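Local coordinates for protein cysteine desulfurase (Fervidobacterium islandicum, PDB 6A6E) that is a pyridoxal-phosphate-dependent cysteine desulfurase of the SufS type, which probably draws sulfur from cysteine to supply iron-sulfur cluster assembly, at residues 130-133 with 134-138; 184-187 with 188-191. One frame throughout, in Å; residues are numbered along the deposited sequence.

Contact 1 of 2, residues 130-133 with 134-138; sequences QVEH and HANLV. With PLP (pyridoxal-5'-phosphate), chain E.
The backbone O of H133 accepts the N-H of N136 (O to N 2.9 Å), closing a tight turn whose 3-10 segment, 134-135, leads toward helix 138-147. The side chain of H133 grips the same turn: its ND1 receives the N-H of A135 (ND1 to N 2.9 Å) at the ring edge, in the plane of the imidazole and nearly straight at 169°. That bond fixes the rotation of the ring. With CG anti to the backbone N (chi1 -173°), the imidazole is carried alongside the turn to the cofactor, and one of its faces lies against the pyridine ring, PLP C6 standing 3.6 Å above the middle of the H133 ring. An aromatic side chain laid over the pyridine in this way recurs among fold type I PLP enzymes, to which the class V aminotransferase family belongs. A135 suits the neighbouring place because its methyl is small enough to fit beside both groups, CB lying 3.4 Å from H133 ND1 and 3.9 Å from PLP C6. E132 and N136 run side by side. N136 ND2 donates to E132 OE2 at 3.0 Å from above the carboxylate plane, with the two flat groups 85° apart. A buried carboxylate needs several donors, and E132 OE1 also meets S129 OG and T183 N, while the N136 amide can accept as well, its OD1 meeting S181 OG and W140 NE1. L137, at the N-cap position of helix 138-147, sets its CB 3.5 Å from H133 O, and its apolar chain packs on P379 and on V269 of the second subunit.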
loop_
_atom_site.group_PDB
_atom_site.type_symbol
_atom_site.label_atom_id
_atom_site.label_comp_id
_atom_site.label_asym_id
_atom_site.label_seq_id
_atom_site.Cartn_x
_atom_site.Cartn_y
_atom_site.Cartn_z
ATOM N N GLN A 130 -9.890 23.426 -11.716
ATOM C CA GLN A 130 -8.718 24.178 -11.354
ATOM C C GLN A 130 -8.305 24.001 -9.885
ATOM O O GLN A 130 -7.180 24.342 -9.522
ATOM C CB GLN A 130 -8.908 25.690 -11.640
ATOM C CG GLN A 130 -8.668 26.032 -13.080
ATOM C CD GLN A 130 -8.670 27.542 -13.426
ATOM O OE1 GLN A 130 -9.273 28.371 -12.760
ATOM N NE2 GLN A 130 -7.964 27.867 -14.512
ATOM N N VAL A 131 -9.196 23.548 -9.027
ATOM C CA VAL A 131 -8.829 23.423 -7.639
ATOM C C VAL A 131 -8.365 22.001 -7.259
ATOM O O VAL A 131 -8.202 21.697 -6.061
ATOM C CB VAL A 131 -10.004 23.868 -6.735
ATOM C CG1 VAL A 131 -10.607 25.166 -7.260
ATOM C CG2 VAL A 131 -11.091 22.833 -6.661
ATOM N N GLU A 132 -8.139 21.116 -8.221
ATOM C CA GLU A 132 -7.732 19.711 -7.867
ATOM C C GLU A 132 -6.371 19.647 -7.134
ATOM O O GLU A 132 -5.438 20.409 -7.393
ATOM C CB GLU A 132 -7.662 18.824 -9.071
ATOM C CG GLU A 132 -8.950 18.712 -9.856
ATOM C CD GLU A 132 -10.114 18.290 -8.980
ATOM O OE1 GLU A 132 -11.254 18.842 -9.137
ATOM O OE2 GLU A 132 -9.888 17.364 -8.145
ATOM N N HIS A 133 -6.343 18.774 -6.167
ATOM C CA HIS A 133 -5.148 18.228 -5.583
ATOM C C HIS A 133 -4.268 17.586 -6.674
ATOM O O HIS A 133 -4.757 17.096 -7.692
ATOM C CB HIS A 133 -5.586 17.250 -4.475
ATOM C CG HIS A 133 -4.464 16.697 -3.631
ATOM N ND1 HIS A 133 -3.537 15.791 -4.118
ATOM C CD2 HIS A 133 -4.189 16.851 -2.319
ATOM C CE1 HIS A 133 -2.697 15.464 -3.154
ATOM N NE2 HIS A 133 -3.065 16.099 -2.053
ATOM N N HIS A 134 -2.939 17.668 -6.496
ATOM C CA HIS A 134 -1.983 17.063 -7.437
ATOM C C HIS A 134 -2.345 15.615 -7.793
ATOM O O HIS A 134 -2.136 15.198 -8.913
ATOM C CB HIS A 134 -0.542 17.134 -6.893
ATOM C CG HIS A 134 -0.012 18.530 -6.875
ATOM N ND1 HIS A 134 1.061 18.925 -6.094
ATOM C CD2 HIS A 134 -0.490 19.652 -7.462
ATOM C CE1 HIS A 134 1.248 20.226 -6.249
ATOM N NE2 HIS A 134 0.303 20.690 -7.058
ATOM N N ALA A 135 -2.890 14.879 -6.838
ATOM C CA ALA A 135 -3.297 13.459 -7.073
ATOM C C ALA A 135 -4.342 13.257 -8.159
ATOM O O ALA A 135 -4.376 12.208 -8.839
ATOM C CB ALA A 135 -3.814 12.888 -5.798
ATOM N N ASN A 136 -5.203 14.269 -8.308
ATOM C CA ASN A 136 -6.225 14.303 -9.374
ATOM C C ASN A 136 -5.906 15.348 -10.456
ATOM O O ASN A 136 -6.811 15.873 -11.135
ATOM C CB ASN A 136 -7.627 14.534 -8.783
ATOM C CG ASN A 136 -8.734 14.095 -9.748
ATOM O OD1 ASN A 136 -8.535 13.185 -10.551
ATOM N ND2 ASN A 136 -9.914 14.726 -9.639
ATOM N N LEU A 137 -4.615 15.613 -10.670
ATOM C CA LEU A 137 -4.185 16.592 -11.646
ATOM C C LEU A 137 -2.944 16.071 -12.363
ATOM O O LEU A 137 -2.981 15.844 -13.574
ATOM C CB LEU A 137 -4.025 17.996 -11.041
ATOM C CG LEU A 137 -3.719 19.142 -12.027
ATOM C CD1 LEU A 137 -4.248 20.459 -11.521
ATOM C CD2 LEU A 137 -2.246 19.274 -12.293
ATOM N N VAL A 138 -1.890 15.791 -11.624
ATOM C CA VAL A 138 -0.649 15.367 -12.245
ATOM C C VAL A 138 -0.771 14.087 -13.041
ATOM O O VAL A 138 -0.184 14.029 -14.113
ATOM C CB VAL A 138 0.493 15.221 -11.232
ATOM C CG1 VAL A 138 1.805 14.891 -11.941
ATOM C CG2 VAL A 138 0.596 16.514 -10.453
HETATM N N1 PLP E . -7.224 14.585 -2.930
HETATM C C2 PLP E . -7.628 15.310 -1.920
HETATM C C2A PLP E . -8.689 16.341 -2.106
HETATM C C3 PLP E . -6.968 15.093 -0.632
HETATM O O3 PLP E . -7.345 15.841 0.389
HETATM C C4 PLP E . -5.955 14.050 -0.485
HETATM C C4A PLP E . -5.325 13.711 0.778
HETATM C C5 PLP E . -5.556 13.324 -1.695
HETATM C C6 PLP E . -6.230 13.656 -2.831
HETATM C C5A PLP E . -4.440 12.275 -1.694
HETATM O O4P PLP E . -4.460 11.237 -0.725
HETATM P P PLP E . -3.252 10.205 -0.396
HETATM O O1P PLP E . -3.014 9.360 -1.584
HETATM O O2P PLP E . -2.154 11.141 0.019
HETATM O O3P PLP E . -3.879 9.432 0.724
#

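Contact 2 of 2, residues 184-187 with 188-191; sequences GQSN and VTGQ
The hydroxyl of S186 takes two backbone N-H groups at once, from V188 (OG to N 3.0 Å) and from T189 (OG to N 2.9 Å), at angles of 158° and 165°. A chi1 of 168° sets OG opposite the serine's own N, and that turns it into the bend, where serine is short enough to serve two successive amides. With an alanine here, the buried amides of V188 and T189 would probably be left without their shared acceptor, and the bend would be freer to shift. T189 continues the pattern in an ST turn: its OG1 accepts the N-H of Q191 at 3.1 Å. The chain thus doubles back, and S186 N donates to Q191 O (3.2 Å), while G190 N gives S186 O only a weak bond. The same Q191 O lies 3.2 Å from Q185 CA in a CA-H...O contact. G190, just past the bend, has a positive phi, which a residue without a side chain adopts easily. Q185 stretches an extended chain beside the backbone of 190-191, its NE2 meeting G190 O in a weak bond of 3.4 Å, while its OE1 is held by H217. N187 and V188 lie side by side, the valine CG2 3.8 Å from N187 OD1; N187 ND2 turns to H375 O and a bound citrate, probably from the crystallisation liquor. Q185 and N187 both belong to the PLP pocket and touch the cofactor. The loop leaves strand 179-183, and G184, just past its end, makes a backbone hydrogen bond with D210 of strand 206-210; helix 378-387 packs on V188 through L380 and M381, and V188 O accepts from S347 OG of strand 345-350.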
loop_
_atom_site.group_PDB
_atom_site.type_symbol
_atom_site.label_atom_id
_atom_site.label_comp_id
_atom_site.label_asym_id
_atom_site.label_seq_id
_atom_site.Cartn_x
_atom_site.Cartn_y
_atom_site.Cartn_z
ATOM N N GLY A 184 -14.584 15.873 -4.634
ATOM C CA GLY A 184 -15.821 15.921 -3.912
ATOM C C GLY A 184 -15.792 17.084 -2.926
ATOM O O GLY A 184 -16.859 17.583 -2.501
ATOM N N GLN A 185 -14.589 17.500 -2.524
ATOM C CA GLN A 185 -14.399 18.670 -1.653
ATOM C C GLN A 185 -12.937 19.072 -1.658
ATOM O O GLN A 185 -12.060 18.201 -1.465
ATOM C CB GLN A 185 -14.784 18.330 -0.208
ATOM C CG GLN A 185 -14.507 19.449 0.802
ATOM C CD GLN A 185 -14.779 19.041 2.230
ATOM O OE1 GLN A 185 -14.946 17.872 2.513
ATOM N NE2 GLN A 185 -14.867 19.993 3.122
ATOM N N SER A 186 -12.664 20.370 -1.861
ATOM C CA SER A 186 -11.305 20.891 -1.953
ATOM C C SER A 186 -10.645 20.850 -0.598
ATOM O O SER A 186 -11.257 21.195 0.423
ATOM C CB SER A 186 -11.267 22.309 -2.541
ATOM O OG SER A 186 -9.985 22.939 -2.388
ATOM N N ASN A 187 -9.391 20.406 -0.628
ATOM C CA ASN A 187 -8.513 20.389 0.531
ATOM C C ASN A 187 -7.926 21.781 0.843
ATOM O O ASN A 187 -7.202 21.894 1.813
ATOM C CB ASN A 187 -7.341 19.401 0.329
ATOM C CG ASN A 187 -6.344 19.866 -0.701
ATOM O OD1 ASN A 187 -6.727 20.262 -1.785
ATOM N ND2 ASN A 187 -5.039 19.805 -0.381
ATOM N N VAL A 188 -8.234 22.788 0.017
ATOM C CA VAL A 188 -7.789 24.196 0.208
ATOM C C VAL A 188 -8.947 25.196 0.411
ATOM O O VAL A 188 -8.966 25.945 1.390
ATOM C CB VAL A 188 -6.957 24.659 -0.987
ATOM C CG1 VAL A 188 -6.559 26.120 -0.826
ATOM C CG2 VAL A 188 -5.676 23.817 -1.091
ATOM N N THR A 189 -9.938 25.154 -0.465
ATOM C CA THR A 189 -11.093 26.032 -0.314
ATOM C C THR A 189 -12.123 25.546 0.649
ATOM O O THR A 189 -12.934 26.342 1.123
ATOM C CB THR A 189 -11.777 26.320 -1.632
ATOM O OG1 THR A 189 -12.502 25.151 -2.079
ATOM C CG2 THR A 189 -10.799 26.764 -2.654
ATOM N N GLY A 190 -12.135 24.238 0.942
ATOM C CA GLY A 190 -13.168 23.640 1.834
ATOM C C GLY A 190 -14.504 23.432 1.103
ATOM O O GLY A 190 -15.481 22.986 1.694
ATOM N N GLN A 191 -14.575 23.763 -0.181
ATOM C CA GLN A 191 -15.863 23.732 -0.885
ATOM C C GLN A 191 -16.310 22.296 -1.197
ATOM O O GLN A 191 -15.626 21.588 -1.959
ATOM C CB GLN A 191 -15.799 24.508 -2.216
ATOM C CG GLN A 191 -17.176 24.588 -2.880
ATOM C CD GLN A 191 -17.202 25.241 -4.233
ATOM O OE1 GLN A 191 -16.167 25.617 -4.769
ATOM N NE2 GLN A 191 -18.415 25.322 -4.835
#

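Contacts 1 and 2 are loops that follow neighbouring parallel strands, 125-129 and 179-183, of the large mixed sheet, with centres about 11 Å apart. They meet at the cofactor, where H133 CD2 lies 3.6 Å from N187 ND2, and also where V131 CG2 lies 4.2 Å from S186 CB. Each loop supplies two residues of the PLP pocket: H133 and A135 from contact 1, Q185 and N187 from contact 2. The side chain of N187 is about 4 Å from PLP at the nearest atoms. The side chains of H133 and N187 each come within about 3 Å of the bound citrate, which places both beside a pocket next to PLP.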